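Local coordinates for BH2621 protein (Bacillus halodurans, PDB 2QML) that is functionally uncharacterised but probably acts as a GNAT-family N-acyltransferase, perhaps moving a fatty acyl group to an amine in siderophore biosynthesis, at residues I77-S83 / L111-Y117; Y124-L128 / W193-F198. One frame throughout, in Å; residues are numbered along the deposited sequence.

The two contacts lie in series along the chain, their centres about 18 Å apart. Contact 1 joins strands 80-89 and 106-112, neighbours in the mixed sheet, and takes in the loop that leaves the second strand. That loop runs into helix 123-135, whose early turns form one side of contact 2; the other side is the end of helix 183-194 and the C-terminal tail. L126 ties the two together, since M82 CE lies 3.5 Å from L126 CD1. Helix 123-135 therefore touches the 80-89 strand with L126 and the chain terminus with Y124, P125 and L128, linking the strand-loop-helix unit of the GNAT fold to the last helix of the chain.

Contact 1: I77-S83 / L111-Y117; sequences INGVPMS and LIGPQEY
The carbonyl oxygen of M82 is approached by three consecutive residues of the facing segment. G113 N donates to M82 O over 2.9 Å with an N-H...O angle of 158°, lying above the carbonyl plane rather than on a lone pair; I112 CA adds a CA-H...O contact at 3.4 Å, and P114 CD rests against the same oxygen. One residue on, S83 and I112 form an antiparallel non-hydrogen-bonded pair, where S83 CA comes within 3.2 Å of L111 O.

The selenomethionine side chain of M82 and the ring of Y117 form the centre of the apolar contact. With CG between the backbone N and the carbonyl carbon (chi1 45°) and further bends at chi2 and chi3, M82 folds across the Y117 ring: CG stands 3.7 Å above the ring centre in a CH-pi contact, while SE sits obliquely, in a Met-aromatic relation. Its CE turns back to I112 CG1 at 3.8 Å, and P114 CD packs on its CB. V80 crosses the outer part of Y117, CG1 reaching CE2 at 3.8 Å. A water donates to I77 O over 2.8 Å and also bonds Y117 OH, bridging the phenol to the type I' turn I77-V80; I77 O receives V80 N as well.

L126 of helix 123-135 packs on both I77 and M82, and W38 touches P114. M82 and S83 together face G75, a classic beta bulge in a strand beside the strand-loop-helix segment that in GNAT enzymes generally carries the acyl-CoA-binding loop.

Contact 2: Y124-L128 / W193-F198; sequences YPLLL and WKMNKF
W193 meets helix 123-135 with both rings of its indole, and L128 lies over one face of it. L128 CD1 is 3.7 Å from the centroid of the five-membered ring and 23° off its normal, a CH-pi contact whose closest approach is 3.4 Å, to W193 CG. A chi1 of 173° puts W193 CG opposite the backbone N and sends the ring out towards that helix. The six-membered ring reaches further: CZ2 lies 3.7 Å from P125 CD, and CZ3 comes within 4.0 Å of Y124 CB, so three helix residues are met by one indole. Its NE1 bonds the carboxylate of D15, which also forms a salt bridge with K194, the next residue; this shared partner ties the helix end to strand 11-15.

M195 is the first residue to leave helical geometry. N196, at positive phi, is the C-prime residue of a Schellman motif, with N196 N bonded to W193 O over 3.2 Å and K197 N to D192 O. The reversal brings F198 back beside W193, so that W193 CE3 stands 3.6 Å above the F198 ring plane, offset toward its rim. F198 in turn directs an edge at the face of Y124 in an offset edge-to-face pair: the centroids are 5.6 Å apart and the planes inclined at 73°. The terminal carboxylate is held by a salt bridge from R189, which also makes a cation-pi contact with the F198 ring, while K160 of helix 152-160 touches Y124 and F198. Apolar and aromatic packing thus joins helix 123-135, the helix of the GNAT strand-loop-helix unit, to the C-terminal helix 183-194, which ends in a Schellman motif whose tail returns to the interface.

Contact 1: I77-S83 / L111-Y117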
loop_
_atom_site.group_PDB
_atom_site.type_symbol
_atom_site.label_atom_id
_atom_site.label_comp_id
_atom_site.label_asym_id
_atom_site.label_seq_id
_atom_site.Cartn_x
_atom_site.Cartn_y
_atom_site.Cartn_z
ATOM N N ILE A 77 8.520 -5.210 -10.606
ATOM C CA ILE A 77 9.472 -6.268 -10.317
ATOM C C ILE A 77 10.211 -6.490 -11.617
ATOM O O ILE A 77 9.606 -6.781 -12.648
ATOM C CB ILE A 77 8.800 -7.550 -9.820
ATOM C CG1 ILE A 77 8.017 -7.274 -8.529
ATOM C CG2 ILE A 77 9.853 -8.647 -9.611
ATOM C CD1 ILE A 77 7.082 -8.423 -8.119
ATOM N N ASN A 78 11.517 -6.275 -11.573
ATOM C CA ASN A 78 12.359 -6.361 -12.748
ATOM C C ASN A 78 11.836 -5.492 -13.886
ATOM O O ASN A 78 11.815 -5.890 -15.060
ATOM C CB ASN A 78 12.537 -7.811 -13.173
ATOM C CG ASN A 78 13.493 -8.568 -12.272
ATOM O OD1 ASN A 78 14.123 -8.022 -11.362
ATOM N ND2 ASN A 78 13.654 -9.828 -12.579
ATOM N N GLY A 79 11.381 -4.305 -13.490
ATOM C CA GLY A 79 10.862 -3.323 -14.401
ATOM C C GLY A 79 9.427 -3.443 -14.844
ATOM O O GLY A 79 8.899 -2.486 -15.371
ATOM N N VAL A 80 8.790 -4.606 -14.599
ATOM C CA VAL A 80 7.414 -4.819 -15.020
ATOM C C VAL A 80 6.475 -4.257 -13.967
ATOM O O VAL A 80 6.515 -4.692 -12.846
ATOM C CB VAL A 80 7.108 -6.315 -15.278
ATOM C CG1 VAL A 80 5.637 -6.496 -15.647
ATOM C CG2 VAL A 80 8.075 -6.970 -16.385
ATOM N N PRO A 81 5.651 -3.281 -14.333
ATOM C CA PRO A 81 4.747 -2.638 -13.383
ATOM C C PRO A 81 3.627 -3.616 -13.026
ATOM O O PRO A 81 3.039 -4.247 -13.907
ATOM C CB PRO A 81 4.195 -1.461 -14.148
ATOM C CG PRO A 81 4.381 -1.851 -15.608
ATOM C CD PRO A 81 5.483 -2.797 -15.710
HETATM N N MSE A 82 3.345 -3.799 -11.749
HETATM C CA MSE A 82 2.343 -4.808 -11.354
HETATM C C MSE A 82 1.616 -4.528 -10.027
HETATM O O MSE A 82 0.845 -5.338 -9.552
HETATM C CB MSE A 82 3.008 -6.202 -11.361
HETATM C CG MSE A 82 4.400 -6.304 -10.708
HETATM SE SE MSE A 82 4.510 -5.739 -8.857
HETATM C CE MSE A 82 3.495 -7.234 -8.072
ATOM N N SER A 83 1.809 -3.333 -9.481
ATOM C CA SER A 83 1.192 -2.957 -8.223
ATOM C C SER A 83 0.972 -1.445 -8.133
ATOM O O SER A 83 1.699 -0.633 -8.726
ATOM C CB SER A 83 2.019 -3.499 -7.052
ATOM O OG SER A 83 3.317 -2.966 -7.058
ATOM N N LEU A 111 -2.569 -2.633 -4.019
ATOM C CA LEU A 111 -3.126 -3.717 -4.820
ATOM C C LEU A 111 -2.054 -4.241 -5.761
ATOM O O LEU A 111 -1.170 -3.456 -6.184
ATOM C CB LEU A 111 -4.350 -3.244 -5.617
ATOM C CG LEU A 111 -4.179 -2.258 -6.779
ATOM C CD1 LEU A 111 -3.824 -2.908 -8.155
ATOM C CD2 LEU A 111 -5.446 -1.427 -6.943
ATOM N N ILE A 112 -2.148 -5.528 -6.077
ATOM C CA ILE A 112 -1.424 -6.179 -7.148
ATOM C C ILE A 112 -2.427 -6.257 -8.290
ATOM O O ILE A 112 -3.529 -6.773 -8.138
ATOM C CB ILE A 112 -0.817 -7.538 -6.768
ATOM C CG1 ILE A 112 0.379 -7.335 -5.817
ATOM C CG2 ILE A 112 -0.339 -8.261 -8.009
ATOM C CD1 ILE A 112 1.063 -8.657 -5.319
ATOM N N GLY A 113 -2.054 -5.723 -9.446
ATOM C CA GLY A 113 -2.942 -5.647 -10.619
ATOM C C GLY A 113 -3.003 -6.911 -11.466
ATOM O O GLY A 113 -3.997 -7.626 -11.445
ATOM N N PRO A 114 -1.931 -7.188 -12.217
ATOM C CA PRO A 114 -1.942 -8.368 -13.102
ATOM C C PRO A 114 -1.981 -9.678 -12.343
ATOM O O PRO A 114 -1.241 -9.900 -11.364
ATOM C CB PRO A 114 -0.627 -8.226 -13.889
ATOM C CG PRO A 114 -0.185 -6.884 -13.661
ATOM C CD PRO A 114 -0.686 -6.422 -12.336
ATOM N N GLN A 115 -2.888 -10.548 -12.784
ATOM C CA GLN A 115 -3.031 -11.879 -12.205
ATOM C C GLN A 115 -1.743 -12.660 -12.195
ATOM O O GLN A 115 -1.499 -13.438 -11.258
ATOM C CB GLN A 115 -4.063 -12.677 -12.973
ATOM C CG GLN A 115 -5.434 -12.136 -12.772
ATOM C CD GLN A 115 -6.444 -12.925 -13.553
ATOM O OE1 GLN A 115 -6.419 -14.157 -13.567
ATOM N NE2 GLN A 115 -7.320 -12.221 -14.239
ATOM N N GLU A 116 -0.892 -12.434 -13.217
ATOM C CA GLU A 116 0.380 -13.148 -13.335
ATOM C C GLU A 116 1.373 -12.809 -12.224
ATOM O O GLU A 116 2.445 -13.406 -12.154
ATOM C CB GLU A 116 1.043 -12.983 -14.734
ATOM C CG GLU A 116 1.647 -11.595 -15.163
ATOM C CD GLU A 116 0.665 -10.665 -15.919
ATOM O OE1 GLU A 116 -0.572 -10.846 -15.836
ATOM O OE2 GLU A 116 1.131 -9.734 -16.587
ATOM N N TYR A 117 1.044 -11.827 -11.381
ATOM C CA TYR A 117 1.888 -11.517 -10.212
ATOM C C TYR A 117 1.266 -11.886 -8.877
ATOM O O TYR A 117 1.824 -11.571 -7.821
ATOM C CB TYR A 117 2.317 -10.029 -10.265
ATOM C CG TYR A 117 3.381 -9.824 -11.307
ATOM C CD1 TYR A 117 4.724 -10.069 -11.013
ATOM C CD2 TYR A 117 3.053 -9.461 -12.616
ATOM C CE1 TYR A 117 5.704 -9.908 -11.979
ATOM C CE2 TYR A 117 4.015 -9.312 -13.587
ATOM C CZ TYR A 117 5.342 -9.554 -13.276
ATOM O OH TYR A 117 6.306 -9.406 -14.250
HETATM O O HOH W 1 8.714 -9.201 -13.693
#

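Contact 2: Y124-L128 / W193-F198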
loop_
_atom_site.group_PDB
_atom_site.type_symbol
_atom_site.label_atom_id
_atom_site.label_comp_id
_atom_site.label_asym_id
_atom_site.label_seq_id
_atom_site.Cartn_x
_atom_site.Cartn_y
_atom_site.Cartn_z
ATOM N N TYR A 124 5.122 -9.569 -0.187
ATOM C CA TYR A 124 6.003 -9.334 0.974
ATOM C C TYR A 124 7.200 -8.452 0.701
ATOM O O TYR A 124 7.343 -7.415 1.355
ATOM C CB TYR A 124 6.462 -10.668 1.562
ATOM C CG TYR A 124 5.366 -11.395 2.232
ATOM C CD1 TYR A 124 4.929 -10.994 3.486
ATOM C CD2 TYR A 124 4.745 -12.474 1.616
ATOM C CE1 TYR A 124 3.903 -11.644 4.107
ATOM C CE2 TYR A 124 3.716 -13.148 2.254
ATOM C CZ TYR A 124 3.310 -12.710 3.500
ATOM O OH TYR A 124 2.283 -13.374 4.151
ATOM N N PRO A 125 8.059 -8.801 -0.267
ATOM C CA PRO A 125 9.204 -7.896 -0.507
ATOM C C PRO A 125 8.787 -6.474 -0.929
ATOM O O PRO A 125 9.455 -5.489 -0.579
ATOM C CB PRO A 125 10.002 -8.621 -1.616
ATOM C CG PRO A 125 9.030 -9.554 -2.267
ATOM C CD PRO A 125 8.142 -9.999 -1.123
ATOM N N LEU A 126 7.699 -6.363 -1.682
ATOM C CA LEU A 126 7.213 -5.055 -2.116
ATOM C C LEU A 126 6.713 -4.222 -0.946
ATOM O O LEU A 126 7.098 -3.063 -0.786
ATOM C CB LEU A 126 6.108 -5.202 -3.126
ATOM C CG LEU A 126 6.517 -5.654 -4.517
ATOM C CD1 LEU A 126 5.287 -6.190 -5.301
ATOM C CD2 LEU A 126 7.275 -4.525 -5.269
ATOM N N LEU A 127 5.833 -4.804 -0.139
ATOM C CA LEU A 127 5.310 -4.105 1.016
ATOM C C LEU A 127 6.423 -3.747 2.010
ATOM O O LEU A 127 6.430 -2.615 2.518
ATOM C CB LEU A 127 4.206 -4.938 1.674
ATOM C CG LEU A 127 3.613 -4.308 2.920
ATOM C CD1 LEU A 127 2.891 -2.967 2.675
ATOM C CD2 LEU A 127 2.639 -5.367 3.652
ATOM N N LEU A 128 7.350 -4.659 2.275
ATOM C CA LEU A 128 8.438 -4.378 3.195
ATOM C C LEU A 128 9.266 -3.227 2.673
ATOM O O LEU A 128 9.659 -2.358 3.452
ATOM C CB LEU A 128 9.271 -5.629 3.409
ATOM C CG LEU A 128 8.615 -6.758 4.206
ATOM C CD1 LEU A 128 9.503 -7.971 4.144
ATOM C CD2 LEU A 128 8.354 -6.410 5.627
ATOM N N TRP A 193 13.249 -10.842 7.527
ATOM C CA TRP A 193 13.101 -11.084 6.097
ATOM C C TRP A 193 14.474 -11.156 5.387
ATOM O O TRP A 193 14.775 -12.108 4.662
ATOM C CB TRP A 193 12.221 -9.996 5.472
ATOM C CG TRP A 193 12.148 -10.065 4.016
ATOM C CD1 TRP A 193 12.893 -9.330 3.131
ATOM C CD2 TRP A 193 11.359 -10.955 3.230
ATOM N NE1 TRP A 193 12.589 -9.701 1.852
ATOM C CE2 TRP A 193 11.651 -10.686 1.873
ATOM C CE3 TRP A 193 10.393 -11.922 3.529
ATOM C CZ2 TRP A 193 11.028 -11.372 0.814
ATOM C CZ3 TRP A 193 9.791 -12.605 2.482
ATOM C CH2 TRP A 193 10.098 -12.319 1.150
ATOM N N LYS A 194 15.282 -10.120 5.593
ATOM C CA LYS A 194 16.568 -9.975 4.953
ATOM C C LYS A 194 17.572 -11.008 5.459
ATOM O O LYS A 194 18.490 -11.355 4.750
ATOM C CB LYS A 194 17.095 -8.536 5.152
ATOM C CG LYS A 194 16.318 -7.413 4.419
ATOM C CD LYS A 194 16.251 -7.569 2.898
ATOM C CE LYS A 194 15.590 -6.367 2.257
ATOM N NZ LYS A 194 15.658 -6.408 0.792
HETATM N N MSE A 195 17.362 -11.515 6.665
HETATM C CA MSE A 195 18.248 -12.516 7.241
HETATM C C MSE A 195 17.700 -13.924 7.047
HETATM O O MSE A 195 18.154 -14.855 7.686
HETATM C CB MSE A 195 18.498 -12.219 8.726
HETATM C CG MSE A 195 19.332 -10.961 8.959
HETATM SE SE MSE A 195 20.960 -10.889 7.793
HETATM C CE MSE A 195 21.756 -12.683 8.133
ATOM N N ASN A 196 16.738 -14.084 6.142
ATOM C CA ASN A 196 16.185 -15.400 5.810
ATOM C C ASN A 196 15.558 -16.130 7.006
ATOM O O ASN A 196 15.641 -17.358 7.094
ATOM C CB ASN A 196 17.281 -16.249 5.131
ATOM C CG ASN A 196 17.835 -15.577 3.881
ATOM O OD1 ASN A 196 18.993 -15.148 3.849
ATOM N ND2 ASN A 196 16.986 -15.424 2.868
ATOM N N LYS A 197 14.951 -15.374 7.928
ATOM C CA LYS A 197 14.266 -15.943 9.104
ATOM C C LYS A 197 12.843 -15.358 9.285
ATOM O O LYS A 197 12.328 -15.261 10.404
ATOM C CB LYS A 197 15.145 -15.828 10.379
ATOM C CG LYS A 197 15.616 -14.461 10.821
ATOM C CD LYS A 197 16.784 -14.556 11.855
ATOM N N PHE A 198 12.199 -15.005 8.180
ATOM C CA PHE A 198 10.882 -14.376 8.244
ATOM C C PHE A 198 9.836 -15.366 8.720
ATOM O O PHE A 198 9.945 -16.558 8.414
ATOM C CB PHE A 198 10.492 -13.886 6.886
ATOM C CG PHE A 198 9.367 -12.874 6.865
ATOM C CD1 PHE A 198 9.530 -11.587 7.410
ATOM C CD2 PHE A 198 8.193 -13.148 6.175
ATOM C CE1 PHE A 198 8.513 -10.601 7.271
ATOM C CE2 PHE A 198 7.193 -12.187 6.060
ATOM C CZ PHE A 198 7.340 -10.924 6.611
ATOM O OXT PHE A 198 8.848 -15.016 9.386
#